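Local coordinates for protein lysozyme, putative (Bacillus anthracis, PDB 2WAG) that probably hydrolyses the glycan strands of bacterial peptidoglycan as a family GH25 lysozyme, seemingly with retention of anomeric configuration by a neighbouring-group mechanism, at residues Val205-Asn209 / Glu210-Glu214; Asn59-Asn62 / Ala63-Ser67; Ala145-Glu148 / Ala149-Tyr153. One frame throughout, in Å; residues are numbered along the deposited sequence.

Contact 1: residues Val205-Asn209 / Glu210-Glu214; sequences VFYGN and EEEFE. With 15P (polyethylene glycol (N=34)), chain M.
The ring of Phe-206 is covered on one face by the edge of Phe-213, whose CD1 sits 4.0 Å above the plane and out toward the rim; the rings make an edge-to-face pair, centroids 5.7 Å apart and planes at 66°. The opposite face is met, again near the rim, by CD2 of Tyr-207. A polyethylene glycol fragment, probably from the crystallisation liquor, lies at the edges of the Phe-206 and Tyr-207 rings, and a water sits at the Tyr-207 edge in the ring plane. On one side of the Phe-206 ring, CE2 comes within 3.5 Å of the backbone N of Phe-213. CG trans to the backbone N carries the ring from strand 202-206 to the helix, where it also meets Phe-182 and Tyr-216.

Beside this apolar patch lies a capping box. Asn-209, the N-cap, accepts the N-H of Glu-212 on OD1 at 2.8 Å, nearly straight at 174°, the donor almost in line with the amide C=O. In return, OE1 of Glu-212 takes the N-H of Asn-209 at 2.9 Å, on the anti side of the carboxylate and 20° out of its plane. The two side chains cross at about a right angle, their flat ends nearer parallel. Phe-213 N bonds to Asn-209 O at 2.8 Å, opening helix 210-214. That water donates to Glu-212 OE2 and reaches Tyr-207 OH, though this hydroxyl crowds the glycol and is less surely placed.

Two backbone N-H groups are thus answered by side chains, and the Glu-212 carboxylate, held through OE1 by a backbone N-H and through OE2 by a water, is restrained in its rotation. Its charge lies at the helix N terminus, where the dipole would probably favour the ionised form.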
# COMPACT_ATOMS: atom_id res chain seq x y z
N VAL A 205 -0.59 13.12 -10.05
CA VAL A 205 -0.81 14.26 -10.96
C VAL A 205 -0.20 15.54 -10.39
O VAL A 205 -0.08 15.72 -9.18
CB VAL A 205 -2.31 14.53 -11.28
CG1 VAL A 205 -2.85 13.41 -12.15
CG2 VAL A 205 -3.15 14.72 -10.01
N PHE A 206 0.19 16.42 -11.32
CA PHE A 206 0.55 17.81 -11.02
C PHE A 206 -0.74 18.64 -10.93
O PHE A 206 -1.74 18.27 -11.54
CB PHE A 206 1.44 18.27 -12.17
CG PHE A 206 1.92 19.71 -12.11
CD1 PHE A 206 2.80 20.14 -11.13
CD2 PHE A 206 1.56 20.60 -13.12
CE1 PHE A 206 3.29 21.45 -11.14
CE2 PHE A 206 2.04 21.92 -13.11
CZ PHE A 206 2.90 22.33 -12.13
N TYR A 207 -0.75 19.72 -10.18
CA TYR A 207 -1.96 20.50 -10.01
C TYR A 207 -2.39 21.30 -11.24
O TYR A 207 -3.51 21.57 -11.40
CB TYR A 207 -1.73 21.53 -8.84
CG TYR A 207 -0.99 22.77 -9.28
CD1 TYR A 207 -1.67 23.88 -9.67
CD2 TYR A 207 0.36 22.79 -9.38
CE1 TYR A 207 -1.06 24.92 -10.14
CE2 TYR A 207 0.99 23.89 -9.80
CZ TYR A 207 0.26 24.96 -10.21
OH TYR A 207 0.96 26.04 -10.69
N GLY A 208 -1.43 21.65 -12.05
CA GLY A 208 -1.64 22.66 -13.09
C GLY A 208 -1.64 22.18 -14.53
O GLY A 208 -1.89 21.06 -14.79
N ASN A 209 -1.39 23.10 -15.45
CA ASN A 209 -1.50 22.79 -16.87
C ASN A 209 -0.12 22.53 -17.48
O ASN A 209 0.92 22.57 -16.79
CB ASN A 209 -2.29 23.89 -17.61
CG ASN A 209 -1.60 25.23 -17.57
OD1 ASN A 209 -0.37 25.30 -17.53
ND2 ASN A 209 -2.38 26.30 -17.64
N GLU A 210 -0.08 22.24 -18.78
CA GLU A 210 1.15 21.85 -19.43
C GLU A 210 2.20 22.97 -19.39
O GLU A 210 3.38 22.71 -19.16
CB GLU A 210 0.84 21.46 -20.89
CG GLU A 210 2.02 21.51 -21.79
CD GLU A 210 2.59 20.15 -22.09
OE1 GLU A 210 3.06 19.48 -21.15
OE2 GLU A 210 2.56 19.75 -23.28
N GLU A 211 1.78 24.21 -19.62
CA GLU A 211 2.71 25.32 -19.60
C GLU A 211 3.30 25.53 -18.20
O GLU A 211 4.52 25.70 -18.05
CB GLU A 211 2.04 26.60 -20.12
CG GLU A 211 2.95 27.81 -20.07
CD GLU A 211 2.35 29.04 -20.74
OE1 GLU A 211 1.13 29.04 -20.99
OE2 GLU A 211 3.11 30.00 -21.00
N GLU A 212 2.44 25.49 -17.18
CA GLU A 212 2.90 25.57 -15.79
C GLU A 212 3.88 24.45 -15.49
O GLU A 212 4.90 24.65 -14.84
CB GLU A 212 1.71 25.56 -14.82
CG GLU A 212 0.86 26.84 -14.90
CD GLU A 212 -0.48 26.74 -14.21
OE1 GLU A 212 -1.06 25.63 -14.10
OE2 GLU A 212 -1.00 27.80 -13.78
N PHE A 213 3.56 23.27 -15.98
CA PHE A 213 4.41 22.11 -15.81
C PHE A 213 5.80 22.36 -16.41
O PHE A 213 6.81 22.17 -15.73
CB PHE A 213 3.71 20.95 -16.49
CG PHE A 213 4.45 19.67 -16.43
CD1 PHE A 213 4.56 18.97 -15.24
CD2 PHE A 213 5.02 19.13 -17.56
CE1 PHE A 213 5.24 17.77 -15.18
CE2 PHE A 213 5.70 17.94 -17.52
CZ PHE A 213 5.82 17.25 -16.33
N GLU A 214 5.83 22.85 -17.64
CA GLU A 214 7.07 23.06 -18.37
C GLU A 214 7.97 24.06 -17.65
O GLU A 214 9.19 23.95 -17.69
CB GLU A 214 6.78 23.51 -19.80
C1 15P M . 3.34 27.17 -11.77
C2 15P M . 3.66 26.08 -10.75
O1 15P M . 4.12 26.80 -9.58
C3 15P M . 3.75 26.18 -8.35
O HOH W 1 -0.27 28.30 -11.19
O HOH W 2 -0.89 28.78 -18.31

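Contact 2: residues Asn59-Asn62 / Ala63-Ser67; sequences NWTN and ANKTS
Residues 59-62 and 63-67 run along the C-terminal part of helix 56-64 and into the chain that leaves it. Ala-63 N bonds to Asn-59 O at 2.8 Å and Asn-64 N to Trp-60 O at 3.1 Å, both regular i to i+4 bonds. At Lys-65 the pattern slackens: its N reaches Asn-62 O at 3.2 Å from above the carbonyl plane, while the bond to Thr-61 O is weak. One residue on, Ala-63 O accepts twice from Thr-66, from N and, at 2.7 Å, from the hydroxyl OG1, whose approach lies in the carbonyl plane. OG1 is put there by a chi1 of 75° and also bonds to Met-68 N, tying the chain as it leaves the helix for strand 69-75.

In this TIM-barrel enzyme, the helix connects parallel strands 40-47 and 69-75. Its buried side is marked by Ala-63, whose methyl touches Ile-43, Val-70 and Trp-30, and by Asn-59, whose OD1 is held by Trp-30 NE1.

The indole of Trp-60, with CG anti to the backbone N, reaches forward toward the next turn, and the amide end of Asn-64 lies over one face of it, the two planes 63° apart. On the solvent side Thr-61 and Lys-65 run side by side, CG2 of Thr-61 3.9 Å from CE of Lys-65, with CG of the extended lysine 3.5 Å from Thr-61 O.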
# COMPACT_ATOMS: atom_id res chain seq x y z
N ASN A 59 17.88 4.09 -13.21
CA ASN A 59 16.63 4.79 -13.49
C ASN A 59 16.87 6.24 -13.90
O ASN A 59 16.23 6.75 -14.82
CB ASN A 59 15.70 4.75 -12.28
CG ASN A 59 14.96 3.43 -12.16
OD1 ASN A 59 14.65 2.78 -13.16
ND2 ASN A 59 14.66 3.04 -10.92
N TRP A 60 17.79 6.90 -13.20
CA TRP A 60 18.08 8.29 -13.54
C TRP A 60 18.58 8.41 -14.98
O TRP A 60 18.10 9.23 -15.75
CB TRP A 60 19.12 8.84 -12.57
CG TRP A 60 19.50 10.27 -12.79
CD1 TRP A 60 20.62 10.73 -13.43
CD2 TRP A 60 18.79 11.43 -12.34
NE1 TRP A 60 20.64 12.09 -13.42
CE2 TRP A 60 19.54 12.56 -12.75
CE3 TRP A 60 17.59 11.63 -11.65
CZ2 TRP A 60 19.12 13.87 -12.50
CZ3 TRP A 60 17.18 12.93 -11.38
CH2 TRP A 60 17.94 14.04 -11.81
N THR A 61 19.53 7.56 -15.33
CA THR A 61 20.08 7.61 -16.68
C THR A 61 18.98 7.31 -17.70
O THR A 61 18.81 8.04 -18.68
CB THR A 61 21.20 6.58 -16.83
OG1 THR A 61 22.26 6.93 -15.94
CG2 THR A 61 21.70 6.56 -18.27
N ASN A 62 18.21 6.25 -17.48
CA ASN A 62 17.26 5.84 -18.51
C ASN A 62 16.09 6.80 -18.62
O ASN A 62 15.63 7.12 -19.73
CB ASN A 62 16.76 4.42 -18.27
CG ASN A 62 17.86 3.38 -18.47
OD1 ASN A 62 18.88 3.67 -19.09
ND2 ASN A 62 17.65 2.16 -17.96
N ALA A 63 15.60 7.29 -17.48
CA ALA A 63 14.46 8.20 -17.55
C ALA A 63 14.86 9.50 -18.24
O ALA A 63 14.09 10.08 -18.99
CB ALA A 63 13.90 8.47 -16.15
N ASN A 64 16.08 9.95 -18.00
CA ASN A 64 16.55 11.20 -18.58
C ASN A 64 16.78 11.12 -20.09
O ASN A 64 16.89 12.16 -20.74
CB ASN A 64 17.79 11.75 -17.85
CG ASN A 64 17.42 12.48 -16.58
OD1 ASN A 64 17.63 11.98 -15.46
ND2 ASN A 64 16.84 13.63 -16.73
N LYS A 65 16.85 9.91 -20.63
CA LYS A 65 16.94 9.75 -22.10
C LYS A 65 15.61 10.03 -22.79
O LYS A 65 15.57 10.25 -24.01
CB LYS A 65 17.44 8.35 -22.48
CG LYS A 65 18.90 8.11 -22.17
CD LYS A 65 19.33 6.68 -22.45
CE LYS A 65 20.78 6.47 -22.01
NZ LYS A 65 21.37 5.20 -22.52
N THR A 66 14.52 9.98 -22.04
CA THR A 66 13.20 10.27 -22.59
C THR A 66 12.94 11.77 -22.56
O THR A 66 13.79 12.55 -22.12
CB THR A 66 12.07 9.55 -21.78
OG1 THR A 66 11.85 10.22 -20.54
CG2 THR A 66 12.39 8.05 -21.54
N SER A 67 11.74 12.17 -22.97
CA SER A 67 11.27 13.55 -22.92
C SER A 67 10.61 13.90 -21.58
O SER A 67 10.12 15.01 -21.42
CB SER A 67 10.27 13.80 -24.06
OG SER A 67 9.07 13.08 -23.83

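Contact 3: residues Ala145-Glu148 / Ala149-Tyr153; sequences ATQE and AYDLY
Across 145-148 and 149-153 the chain leaves strand 142-145 and winds straight into helix 147-154, with Tyr-150 N bonded to Thr-146 O at 2.7 Å, Asp-151 N to Gln-147 O at 2.9 Å and Leu-152 N to Glu-148 O at 3.1 Å, before a wider pi-type turn at 150-153.

Thr-146 is the N-cap. Its hydroxyl OG1 is placed between the backbone N and the carbonyl carbon (chi1 58°) and from there accepts the N-H of Ala-149; at 3.3 Å the bond is weak, though fairly straight at 160°. The same oxygen lies 3.4 Å from the methyl CB of Ala-149. Beneath the cap, CB of Ala-145, the last residue of the strand, rests against the start of the helix, 4.1 Å from Tyr-150 CB and somewhat farther from the methyl of Ala-149.

Tyr-150 touches the first turn through its root: its CB packs 3.2 Å from Thr-146 O. With CG trans to the backbone N, the ring is then carried away to touch Ile-163 and Leu-174, and its OH bonds to Asp-176. On the outer side, in one of the two conformers of Gln-147, its CG comes near OD2 of Asp-151, amide and carboxylate planes 40° apart. OD1 of that aspartate is held by Ser-175, while Glu-148 makes a salt bridge to Lys-113.

The magnesium ion, bound by the neighbouring Ile-154 and Ala-157, lies about 3 Å from the nearest atom of the Tyr-150 side chain. Strand 142-145, this capped helix and strand 162-166 make up a beta-alpha-beta unit, the right-handed crossover from which TIM barrels are built, here in the irregular barrel of the GH25 catalytic domain.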
# COMPACT_ATOMS: atom_id res chain seq x y z
N ALA A 145 4.33 13.81 1.64
CA ALA A 145 3.86 13.26 2.92
C ALA A 145 2.58 12.46 2.77
O ALA A 145 1.83 12.74 1.91
CB ALA A 145 3.64 14.37 3.94
N THR A 146 2.41 11.52 3.68
CA THR A 146 1.10 10.90 3.88
C THR A 146 0.23 11.85 4.73
O THR A 146 0.74 12.80 5.36
CB THR A 146 1.26 9.58 4.62
OG1 THR A 146 1.92 9.85 5.86
CG2 THR A 146 2.06 8.57 3.78
N GLN A 147 -1.07 11.59 4.77
CA GLN A 147 -1.97 12.41 5.58
C GLN A 147 -1.52 12.47 7.04
O GLN A 147 -1.49 13.54 7.65
CB GLN A 147 -3.40 11.87 5.47
CG GLN A 147 -4.46 12.75 6.16
CD GLN A 147 -5.81 12.06 6.28
OE1 GLN A 147 -5.90 10.88 6.61
NE2 GLN A 147 -6.88 12.80 6.02
N GLU A 148 -1.19 11.31 7.61
CA GLU A 148 -0.82 11.30 9.03
C GLU A 148 0.47 12.07 9.29
O GLU A 148 0.57 12.82 10.27
CB GLU A 148 -0.74 9.85 9.54
CG GLU A 148 -2.12 9.19 9.60
CD GLU A 148 -2.10 7.81 10.17
OE1 GLU A 148 -1.08 7.10 10.01
OE2 GLU A 148 -3.13 7.42 10.77
N ALA A 149 1.47 11.89 8.42
CA ALA A 149 2.71 12.63 8.59
C ALA A 149 2.50 14.12 8.33
O ALA A 149 3.09 14.97 9.03
CB ALA A 149 3.81 12.04 7.71
N TYR A 150 1.68 14.46 7.34
CA TYR A 150 1.39 15.85 7.08
C TYR A 150 0.76 16.46 8.33
O TYR A 150 1.19 17.53 8.81
CB TYR A 150 0.45 15.99 5.88
CG TYR A 150 0.20 17.43 5.52
CD1 TYR A 150 1.06 18.09 4.65
CD2 TYR A 150 -0.86 18.16 6.06
CE1 TYR A 150 0.87 19.42 4.32
CE2 TYR A 150 -1.07 19.49 5.73
CZ TYR A 150 -0.19 20.12 4.86
OH TYR A 150 -0.39 21.44 4.52
N ASP A 151 -0.26 15.82 8.88
CA ASP A 151 -0.98 16.43 10.00
C ASP A 151 -0.10 16.61 11.23
O ASP A 151 -0.27 17.58 11.97
CB ASP A 151 -2.23 15.61 10.33
CG ASP A 151 -3.31 15.75 9.27
OD1 ASP A 151 -3.20 16.63 8.38
OD2 ASP A 151 -4.28 14.98 9.35
N LEU A 152 0.86 15.71 11.42
CA LEU A 152 1.71 15.72 12.61
C LEU A 152 3.01 16.52 12.47
O LEU A 152 3.61 16.88 13.48
CB LEU A 152 2.01 14.29 13.05
CG LEU A 152 0.91 13.57 13.82
CD1 LEU A 152 1.17 12.07 13.86
CD2 LEU A 152 0.77 14.13 15.23
N TYR A 153 3.48 16.78 11.26
CA TYR A 153 4.73 17.44 11.08
C TYR A 153 4.74 18.61 10.09
O TYR A 153 5.56 19.43 10.19
CB TYR A 153 5.77 16.43 10.66
CG TYR A 153 5.93 15.29 11.62
CD1 TYR A 153 6.19 15.52 12.95
CD2 TYR A 153 5.81 14.00 11.22
CE1 TYR A 153 6.34 14.46 13.83
CE2 TYR A 153 5.94 12.97 12.08
CZ TYR A 153 6.22 13.20 13.38
OH TYR A 153 6.35 12.13 14.24

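How the contacts relate
Each contact joins consecutive residues, so each closes no more than a turn; the three follow in series along the chain, none enclosing or crossing another. Contact 2 comes first, at the end of helix 56-64 ahead of strand 69-75. Contact 3 follows, starting helix 147-154 after strand 142-145, and lies on the opposite side of the chain's centre, about 31 Å from contact 2 between centres. Contact 1 is last, turning strand 202-206 into helix 210-214. It lies nearer contact 2 (nearest atoms about 7 Å apart) than contact 3 (about 12 Å), and Arg-69, just beyond contact 2, reaches the Phe-213 carbonyl. Contacts 1 and 3 begin helices with side-chain N-caps; contact 2 lies at the C-terminal end of one.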